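SspB protein (Streptomyces clavuligerus, PDB 6JUF) probably acts as a DNA-cleaving, metal-binding nuclease in the SspABCD-SspE bacterial defence system, which senses phosphorothioate-modified DNA and counters phage infection. Local coordinates at residues A59-S64 with M83-T88; L137-R142 with T149-R154; A277-V282 with L289-A294. One frame throughout, in Å; residues are numbered along the deposited sequence.

Contact 1 of 3, residues A59-S64 with M83-T88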
loop_
_atom_site.group_PDB
_atom_site.type_symbol
_atom_site.label_atom_id
_atom_site.label_comp_id
_atom_site.label_asym_id
_atom_site.label_seq_id
_atom_site.Cartn_x
_atom_site.Cartn_y
_atom_site.Cartn_z
ATOM N N ALA B 59 -15.058 11.773 3.080
ATOM C CA ALA B 59 -14.653 10.416 2.671
ATOM C C ALA B 59 -13.733 9.796 3.726
ATOM O O ALA B 59 -13.865 8.637 4.080
ATOM C CB ALA B 59 -13.993 10.444 1.301
ATOM N N MET B 60 -12.806 10.590 4.246
ATOM C CA MET B 60 -11.893 10.097 5.298
ATOM C C MET B 60 -12.670 9.690 6.577
ATOM O O MET B 60 -12.433 8.621 7.142
ATOM C CB MET B 60 -10.861 11.182 5.613
ATOM C CG MET B 60 -9.839 10.804 6.686
ATOM S SD MET B 60 -8.814 12.226 7.035
ATOM C CE MET B 60 -7.269 11.476 7.527
ATOM N N ARG B 61 -13.614 10.552 6.989
ATOM C CA ARG B 61 -14.497 10.269 8.113
ATOM C C ARG B 61 -15.299 8.977 7.881
ATOM O O ARG B 61 -15.373 8.100 8.779
ATOM C CB ARG B 61 -15.425 11.481 8.271
ATOM C CG ARG B 61 -16.525 11.351 9.358
ATOM C CD ARG B 61 -17.438 12.575 9.271
ATOM N NE ARG B 61 -18.543 12.449 10.177
ATOM C CZ ARG B 61 -19.386 13.454 10.423
ATOM N NH1 ARG B 61 -19.173 14.638 9.814
ATOM N NH2 ARG B 61 -20.404 13.274 11.258
ATOM N N TYR B 62 -15.885 8.856 6.673
ATOM C CA TYR B 62 -16.692 7.717 6.280
ATOM C C TYR B 62 -15.889 6.403 6.415
ATOM O O TYR B 62 -16.345 5.430 6.976
ATOM C CB TYR B 62 -17.251 7.908 4.847
ATOM C CG TYR B 62 -17.851 6.606 4.355
ATOM C CD1 TYR B 62 -19.155 6.221 4.696
ATOM C CD2 TYR B 62 -17.055 5.729 3.565
ATOM C CE1 TYR B 62 -19.648 4.982 4.298
ATOM C CE2 TYR B 62 -17.578 4.495 3.145
ATOM C CZ TYR B 62 -18.886 4.142 3.540
ATOM O OH TYR B 62 -19.378 2.915 3.166
ATOM N N TRP B 63 -14.671 6.422 5.891
ATOM C CA TRP B 63 -13.865 5.191 5.837
ATOM C C TRP B 63 -13.534 4.752 7.247
ATOM O O TRP B 63 -13.534 3.555 7.548
ATOM C CB TRP B 63 -12.632 5.282 4.946
ATOM C CG TRP B 63 -12.980 5.170 3.510
ATOM C CD1 TRP B 63 -12.724 6.081 2.497
ATOM C CD2 TRP B 63 -13.651 4.023 2.870
ATOM N NE1 TRP B 63 -13.224 5.596 1.268
ATOM C CE2 TRP B 63 -13.776 4.361 1.440
ATOM C CE3 TRP B 63 -14.112 2.768 3.322
ATOM C CZ2 TRP B 63 -14.390 3.493 0.527
ATOM C CZ3 TRP B 63 -14.720 1.906 2.379
ATOM C CH2 TRP B 63 -14.850 2.266 1.033
ATOM N N SER B 64 -13.215 5.697 8.131
ATOM C CA SER B 64 -12.949 5.284 9.540
ATOM C C SER B 64 -14.174 4.619 10.187
ATOM O O SER B 64 -13.997 3.599 10.857
ATOM C CB SER B 64 -12.600 6.505 10.370
ATOM O OG SER B 64 -11.238 6.786 10.133
ATOM N N MET B 83 -22.577 15.161 14.853
ATOM C CA MET B 83 -22.159 13.776 15.167
ATOM C C MET B 83 -20.650 13.795 15.285
ATOM O O MET B 83 -19.932 14.041 14.313
ATOM C CB MET B 83 -22.642 12.769 14.111
ATOM C CG MET B 83 -24.163 12.540 14.182
ATOM S SD MET B 83 -24.553 11.480 15.552
ATOM C CE MET B 83 -24.142 9.853 14.930
ATOM N N LEU B 84 -20.177 13.597 16.488
ATOM C CA LEU B 84 -18.753 13.584 16.753
ATOM C C LEU B 84 -18.195 12.138 16.546
ATOM O O LEU B 84 -18.933 11.166 16.644
ATOM C CB LEU B 84 -18.454 14.033 18.200
ATOM C CG LEU B 84 -18.993 15.413 18.662
ATOM C CD1 LEU B 84 -18.165 15.957 19.806
ATOM C CD2 LEU B 84 -18.998 16.418 17.557
ATOM N N SER B 85 -16.854 12.047 16.434
ATOM C CA SER B 85 -16.178 10.714 16.171
ATOM C C SER B 85 -15.290 10.259 17.309
ATOM O O SER B 85 -14.726 11.125 17.985
ATOM C CB SER B 85 -15.341 10.777 14.883
ATOM O OG SER B 85 -16.216 10.951 13.782
ATOM N N TYR B 86 -15.263 8.964 17.586
ATOM C CA TYR B 86 -14.539 8.403 18.741
ATOM C C TYR B 86 -13.876 7.138 18.202
ATOM O O TYR B 86 -14.541 6.353 17.561
ATOM C CB TYR B 86 -15.481 8.135 19.902
ATOM C CG TYR B 86 -16.244 9.377 20.302
ATOM C CD1 TYR B 86 -15.695 10.234 21.263
ATOM C CD2 TYR B 86 -17.507 9.673 19.755
ATOM C CE1 TYR B 86 -16.382 11.405 21.629
ATOM C CE2 TYR B 86 -18.180 10.830 20.088
ATOM C CZ TYR B 86 -17.627 11.660 21.054
ATOM O OH TYR B 86 -18.279 12.784 21.445
ATOM N N PRO B 87 -12.578 6.962 18.502
ATOM C CA PRO B 87 -11.871 5.754 18.104
ATOM C C PRO B 87 -12.359 4.484 18.857
ATOM O O PRO B 87 -12.590 4.530 20.066
ATOM C CB PRO B 87 -10.386 6.062 18.479
ATOM C CG PRO B 87 -10.496 6.942 19.707
ATOM C CD PRO B 87 -11.761 7.784 19.451
ATOM N N THR B 88 -12.520 3.359 18.123
ATOM C CA THR B 88 -12.975 2.141 18.735
ATOM C C THR B 88 -11.802 1.444 19.375
ATOM O O THR B 88 -10.621 1.734 19.008
ATOM C CB THR B 88 -13.587 1.225 17.676
ATOM O OG1 THR B 88 -12.570 0.955 16.688
ATOM C CG2 THR B 88 -14.760 1.873 16.991
HETATM O O HOH W 1 -16.039 8.850 11.764
HETATM O O HOH W 2 -21.999 15.867 11.665
#
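Arg61 reaches from helix 57-66 to Met83 of segment 83-88, while its own backbone meets Ser85 through a water. From CB the chain leaves with CG anti to the backbone N (chi1 176°) and runs on fully extended to NE, which carries the guanidinium from the helix to Met83 and Glu72. Arg61 CG passes Ser85 OG at 4.5 Å, a loose approach; the side chain also packs on Phe41 and Leu42. NE makes a salt bridge with Glu72 OE2, the main polar partner of this side chain. At the tip, Arg61 NH2 lies 3.7 Å from Met83 CB, and the two side chains cross nearly at right angles. Met83 O also comes within 3.2 Å of Arg61 NH2, but obliquely and at an angle too poor for a hydrogen bond. Water 2 instead sits at the guanidinium edge in its plane, accepting from Arg61 NH2 at 3.1 Å and, weakly, from Met83 N. Water 1 makes the other link: it donates to Arg61 O and accepts from Ser85 OG at 2.9 Å. Polar coupling between the two segments is therefore carried by solvent, with Glu72 fixing the guanidinium. Glu72 lies on strand 70-74, antiparallel partner of 83-87 in a two-stranded sheet; helix 24-34 touches both sides of the contact, through Met60 and Ser64 on one and Ser85 on the other.

Contact 2 of 3, residues L137-R142 with T149-R154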
loop_
_atom_site.group_PDB
_atom_site.type_symbol
_atom_site.label_atom_id
_atom_site.label_comp_id
_atom_site.label_asym_id
_atom_site.label_seq_id
_atom_site.Cartn_x
_atom_site.Cartn_y
_atom_site.Cartn_z
ATOM N N LEU B 137 -24.865 -11.057 -1.401
ATOM C CA LEU B 137 -26.280 -11.212 -1.907
ATOM C C LEU B 137 -26.423 -11.387 -3.414
ATOM O O LEU B 137 -27.402 -11.969 -3.878
ATOM C CB LEU B 137 -27.173 -10.055 -1.439
ATOM C CG LEU B 137 -27.320 -9.917 0.098
ATOM C CD1 LEU B 137 -28.178 -8.721 0.493
ATOM C CD2 LEU B 137 -27.954 -11.128 0.704
ATOM N N ALA B 138 -25.426 -10.969 -4.171
ATOM C CA ALA B 138 -25.519 -11.068 -5.639
ATOM C C ALA B 138 -25.544 -12.516 -6.075
ATOM O O ALA B 138 -24.825 -13.340 -5.489
ATOM C CB ALA B 138 -24.347 -10.340 -6.338
ATOM N N PRO B 139 -26.358 -12.848 -7.080
ATOM C CA PRO B 139 -26.473 -14.290 -7.446
ATOM C C PRO B 139 -25.314 -14.711 -8.395
ATOM O O PRO B 139 -25.178 -15.862 -8.729
ATOM C CB PRO B 139 -27.804 -14.349 -8.187
ATOM C CG PRO B 139 -27.926 -12.990 -8.797
ATOM C CD PRO B 139 -27.308 -12.014 -7.798
ATOM N N PHE B 140 -24.500 -13.756 -8.850
ATOM C CA PHE B 140 -23.424 -13.988 -9.824
ATOM C C PHE B 140 -22.081 -13.497 -9.275
ATOM O O PHE B 140 -22.039 -12.644 -8.382
ATOM C CB PHE B 140 -23.741 -13.352 -11.232
ATOM C CG PHE B 140 -24.258 -11.927 -11.158
ATOM C CD1 PHE B 140 -25.577 -11.634 -11.460
ATOM C CD2 PHE B 140 -23.415 -10.881 -10.714
ATOM C CE1 PHE B 140 -26.059 -10.337 -11.349
ATOM C CE2 PHE B 140 -23.899 -9.567 -10.612
ATOM C CZ PHE B 140 -25.233 -9.317 -10.934
ATOM N N SER B 141 -21.000 -14.052 -9.802
ATOM C CA SER B 141 -19.620 -13.618 -9.477
ATOM C C SER B 141 -18.955 -12.909 -10.616
ATOM O O SER B 141 -17.911 -12.241 -10.400
ATOM C CB SER B 141 -18.738 -14.808 -9.048
ATOM O OG SER B 141 -19.057 -15.161 -7.702
ATOM N N ARG B 142 -19.494 -13.044 -11.826
ATOM C CA ARG B 142 -18.990 -12.325 -12.996
ATOM C C ARG B 142 -20.066 -11.355 -13.485
ATOM O O ARG B 142 -21.232 -11.691 -13.567
ATOM C CB ARG B 142 -18.555 -13.320 -14.087
ATOM C CG ARG B 142 -18.105 -12.612 -15.338
ATOM C CD ARG B 142 -18.241 -13.490 -16.542
ATOM N NE ARG B 142 -16.932 -13.848 -17.035
ATOM C CZ ARG B 142 -16.635 -13.931 -18.332
ATOM N NH1 ARG B 142 -17.563 -13.653 -19.273
ATOM N NH2 ARG B 142 -15.399 -14.263 -18.692
ATOM N N THR B 149 -24.718 -2.845 -10.519
ATOM C CA THR B 149 -25.582 -1.743 -10.144
ATOM C C THR B 149 -27.066 -2.185 -10.058
ATOM O O THR B 149 -27.762 -1.877 -9.077
ATOM C CB THR B 149 -25.414 -0.559 -11.129
ATOM O OG1 THR B 149 -24.074 -0.057 -10.993
ATOM C CG2 THR B 149 -26.451 0.565 -10.815
ATOM N N GLN B 150 -27.528 -2.927 -11.071
ATOM C CA GLN B 150 -28.961 -3.331 -11.087
ATOM C C GLN B 150 -29.328 -4.266 -9.927
ATOM O O GLN B 150 -30.411 -4.141 -9.313
ATOM C CB GLN B 150 -29.355 -3.901 -12.463
ATOM C CG GLN B 150 -29.473 -2.779 -13.493
ATOM C CD GLN B 150 -30.393 -1.628 -13.042
ATOM O OE1 GLN B 150 -29.983 -0.434 -13.010
ATOM N NE2 GLN B 150 -31.656 -1.972 -12.715
ATOM N N VAL B 151 -28.417 -5.176 -9.574
ATOM C CA VAL B 151 -28.663 -6.032 -8.427
ATOM C C VAL B 151 -28.763 -5.240 -7.125
ATOM O O VAL B 151 -29.650 -5.467 -6.326
ATOM C CB VAL B 151 -27.667 -7.204 -8.361
ATOM C CG1 VAL B 151 -27.929 -8.074 -7.120
ATOM C CG2 VAL B 151 -27.893 -8.058 -9.576
ATOM N N ILE B 152 -27.857 -4.279 -6.944
ATOM C CA ILE B 152 -27.922 -3.467 -5.744
ATOM C C ILE B 152 -29.233 -2.650 -5.711
ATOM O O ILE B 152 -29.868 -2.595 -4.688
ATOM C CB ILE B 152 -26.709 -2.551 -5.583
ATOM C CG1 ILE B 152 -25.439 -3.408 -5.442
ATOM C CG2 ILE B 152 -26.914 -1.655 -4.385
ATOM C CD1 ILE B 152 -24.150 -2.684 -5.782
ATOM N N VAL B 153 -29.608 -2.066 -6.861
ATOM C CA VAL B 153 -30.862 -1.295 -6.961
ATOM C C VAL B 153 -32.043 -2.177 -6.495
ATOM O O VAL B 153 -32.874 -1.728 -5.748
ATOM C CB VAL B 153 -31.118 -0.816 -8.389
ATOM C CG1 VAL B 153 -32.585 -0.375 -8.624
ATOM C CG2 VAL B 153 -30.101 0.255 -8.766
ATOM N N ARG B 154 -32.091 -3.434 -6.971
ATOM C CA ARG B 154 -33.175 -4.350 -6.638
ATOM C C ARG B 154 -33.270 -4.509 -5.122
ATOM O O ARG B 154 -34.347 -4.409 -4.539
ATOM C CB ARG B 154 -32.958 -5.676 -7.388
ATOM C CG ARG B 154 -34.122 -6.665 -7.342
ATOM C CD ARG B 154 -33.743 -8.011 -7.978
ATOM N NE ARG B 154 -33.151 -8.943 -6.997
ATOM C CZ ARG B 154 -33.852 -9.653 -6.100
ATOM N NH1 ARG B 154 -35.177 -9.550 -6.027
ATOM N NH2 ARG B 154 -33.239 -10.475 -5.266
#
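Both methyls of Val151 touch the loop before strand 142-144. Val151 CG2 meets the outer end of the Phe140 ring, 3.2 Å from Phe140 CZ and 3.4 Å from Phe140 CE1, shorter than usual for two carbons, so the packing is tight or the exact distance doubtful; the methyl approaches obliquely, and the two side chains slide past each other in opposite directions. Val151 CG1 takes the proline side of the loop, lying 4.0 Å from Pro139 CD and 4.1 Å from Ala138 CA, with Ala138 CB a little farther away. With CG1 anti to its backbone N (chi1 179°) and CG2 anti to the carbonyl carbon, the valine presents one branch to each part of the turn. In the next shell, Pro139 CD also rests over one face of the Phe140 ring, 4.0 Å above its plane and offset toward the rim. Phe140 adopts chi1 46°, CG lying between the backbone N and the carbonyl carbon, which brings the ring against helix 145-159, where Phe140 also touches Asp147. Farther out, Ala138 O receives a hydrogen bond from Arg266 NH1, Ser141 OG bonds to Arg269 NH1, and the backbone of Ser141 pairs with Phe221 of the adjoining strand. Val133 of helix 129-137 also packs on Val151, which thus meets both that helix and the loop after it. The chemistry here is wholly apolar: shape and dispersion join loop to helix, and the polar bonds that fix the loop go to other parts of the chain.

Contact 3 of 3, residues A277-V282 with L289-A294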
loop_
_atom_site.group_PDB
_atom_site.type_symbol
_atom_site.label_atom_id
_atom_site.label_comp_id
_atom_site.label_asym_id
_atom_site.label_seq_id
_atom_site.Cartn_x
_atom_site.Cartn_y
_atom_site.Cartn_z
ATOM N N ALA B 277 -9.560 -26.511 6.509
ATOM C CA ALA B 277 -8.107 -26.674 6.726
ATOM C C ALA B 277 -7.564 -25.628 7.694
ATOM O O ALA B 277 -6.719 -25.944 8.561
ATOM C CB ALA B 277 -7.337 -26.653 5.425
ATOM N N ALA B 278 -8.057 -24.402 7.605
ATOM C CA ALA B 278 -7.634 -23.346 8.538
ATOM C C ALA B 278 -8.111 -23.662 9.952
ATOM O O ALA B 278 -7.351 -23.485 10.918
ATOM C CB ALA B 278 -8.167 -21.995 8.098
ATOM N N LEU B 279 -9.365 -24.127 10.090
ATOM C CA LEU B 279 -9.906 -24.372 11.419
ATOM C C LEU B 279 -9.186 -25.576 12.061
ATOM O O LEU B 279 -9.031 -25.645 13.273
ATOM C CB LEU B 279 -11.421 -24.603 11.341
ATOM C CG LEU B 279 -12.276 -23.409 10.929
ATOM C CD1 LEU B 279 -13.724 -23.841 10.728
ATOM C CD2 LEU B 279 -12.139 -22.248 11.897
ATOM N N GLU B 280 -8.740 -26.494 11.224
ATOM C CA GLU B 280 -8.033 -27.669 11.796
ATOM C C GLU B 280 -6.719 -27.240 12.401
ATOM O O GLU B 280 -6.313 -27.694 13.472
ATOM C CB GLU B 280 -7.792 -28.703 10.708
ATOM C CG GLU B 280 -9.123 -29.361 10.334
ATOM C CD GLU B 280 -9.007 -30.626 9.532
ATOM O OE1 GLU B 280 -9.903 -31.457 9.702
ATOM O OE2 GLU B 280 -8.044 -30.817 8.758
ATOM N N LYS B 281 -5.992 -26.396 11.657
ATOM C CA LYS B 281 -4.716 -25.882 12.139
ATOM C C LYS B 281 -4.870 -25.105 13.426
ATOM O O LYS B 281 -4.133 -25.304 14.379
ATOM C CB LYS B 281 -4.063 -25.033 11.032
ATOM C CG LYS B 281 -2.615 -24.707 11.307
ATOM C CD LYS B 281 -2.082 -24.043 10.064
ATOM C CE LYS B 281 -0.970 -23.052 10.362
ATOM N NZ LYS B 281 -0.570 -22.539 9.011
ATOM N N VAL B 282 -5.927 -24.308 13.512
ATOM C CA VAL B 282 -6.142 -23.471 14.685
ATOM C C VAL B 282 -6.677 -24.272 15.854
ATOM O O VAL B 282 -6.224 -24.091 16.968
ATOM C CB VAL B 282 -6.991 -22.247 14.315
ATOM C CG1 VAL B 282 -7.264 -21.368 15.532
ATOM C CG2 VAL B 282 -6.254 -21.406 13.288
ATOM N N LEU B 289 -11.618 -25.490 20.920
ATOM C CA LEU B 289 -12.181 -25.571 19.582
ATOM C C LEU B 289 -12.037 -26.986 19.040
ATOM O O LEU B 289 -11.010 -27.613 19.191
ATOM C CB LEU B 289 -11.457 -24.599 18.610
ATOM C CG LEU B 289 -11.480 -23.131 19.052
ATOM C CD1 LEU B 289 -10.678 -22.327 18.029
ATOM C CD2 LEU B 289 -12.903 -22.559 19.207
ATOM N N GLN B 290 -13.085 -27.475 18.385
ATOM C CA GLN B 290 -13.018 -28.779 17.689
ATOM C C GLN B 290 -13.756 -28.710 16.358
ATOM O O GLN B 290 -14.636 -27.896 16.138
ATOM C CB GLN B 290 -13.638 -29.937 18.515
ATOM C CG GLN B 290 -12.827 -30.266 19.756
ATOM C CD GLN B 290 -13.285 -31.582 20.405
ATOM O OE1 GLN B 290 -14.258 -32.192 19.970
ATOM N NE2 GLN B 290 -12.545 -32.049 21.386
ATOM N N LEU B 291 -13.362 -29.579 15.459
ATOM C CA LEU B 291 -14.162 -29.879 14.297
ATOM C C LEU B 291 -14.798 -31.233 14.558
ATOM O O LEU B 291 -14.093 -32.189 14.830
ATOM C CB LEU B 291 -13.354 -29.945 13.006
ATOM C CG LEU B 291 -12.884 -28.604 12.399
ATOM C CD1 LEU B 291 -12.479 -28.900 10.957
ATOM C CD2 LEU B 291 -13.985 -27.542 12.360
ATOM N N VAL B 292 -16.128 -31.285 14.473
ATOM C CA VAL B 292 -16.902 -32.489 14.814
ATOM C C VAL B 292 -17.829 -32.859 13.659
ATOM O O VAL B 292 -18.353 -31.991 12.976
ATOM C CB VAL B 292 -17.701 -32.249 16.111
ATOM C CG1 VAL B 292 -18.641 -33.404 16.427
ATOM C CG2 VAL B 292 -16.743 -32.015 17.280
ATOM N N GLU B 293 -18.026 -34.145 13.422
ATOM C CA GLU B 293 -18.982 -34.603 12.413
ATOM C C GLU B 293 -20.266 -34.987 13.111
ATOM O O GLU B 293 -20.248 -35.767 14.057
ATOM C CB GLU B 293 -18.460 -35.830 11.689
ATOM C CG GLU B 293 -17.179 -35.591 10.929
ATOM C CD GLU B 293 -17.145 -36.338 9.620
ATOM O OE1 GLU B 293 -18.002 -37.240 9.412
ATOM O OE2 GLU B 293 -16.261 -36.002 8.807
ATOM N N ALA B 294 -21.388 -34.431 12.669
ATOM C CA ALA B 294 -22.650 -34.744 13.332
ATOM C C ALA B 294 -23.559 -35.447 12.356
ATOM O O ALA B 294 -23.827 -36.627 12.496
ATOM C CB ALA B 294 -23.310 -33.527 13.935
#
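Glu280 OE1 is held by a salt bridge from Arg298 NH1 while lying 3.8 Å from Leu291 CD1, so that a charged group closes over an apolar one at the solvent-facing side of the contact. The glutamate stem makes the closer approach: Glu280 CG stands 3.4 Å from Leu291 CD1. Beyond CG the chain is extended (chi2 -165°), which brings the carboxylate across the leucine, the two side chains crossing at about a right angle, and on to the strand carrying Arg298. Arg298 touches Leu291 too, and thus flanks the leucine as well as pairing with the acid. The other branch of Leu291 packs on buried Leu279. Leu291 CD2 lies 4.0 Å from Leu279 CB and 4.1 Å from Leu279 CD1, again with the side chains crossing nearly perpendicularly. Leu291 is the central residue, covering far more area against the helix than any other strand residue.

The helix leads through a brief turn into the strand, and the axes of the short segments 277-282 and 289-293 approach to 8.2 Å at 132°. Together with helices 231-243 and 254-259 and the antiparallel strands 250-253, 298-302 and 289-293, this order resembles a winged helix, with the short helix 264-268 inserted before helix 272-285, which would take the place of the recognition helix, and strands 289-293 and 298-302 the likely wing hairpin. Deeper in, Val282 CG1 meets Leu289 CD1 at 4.3 Å, a looser apolar touch. Leu239 of helix 231-243 and Leu309 of helix 306-317 also pack on Leu289, whereas Leu254 of helix 254-259 touches both Leu279 and Leu291.

How the contacts relate
The three contacts follow one another along the chain without overlap, each closing before the next opens, all within its DUF4007 region. Their centres form a wide triangle: 28 Å from contact 1 to contact 2, 33 Å from contact 2 to contact 3, and 37 Å from contact 1 to contact 3, with contacts 1 and 3 on opposite sides of the chain's centre. None touches another. Contacts 1 and 3 join a helix to strands of two different antiparallel sheets; contact 2 joins the loop before strand 142-144 to helix 145-159 after it. The side chain of Glu18, a magnesium ligand although no ion is bound in this chain, is about 9 Å from that of Arg61; contacts 2 and 3 lie away from it.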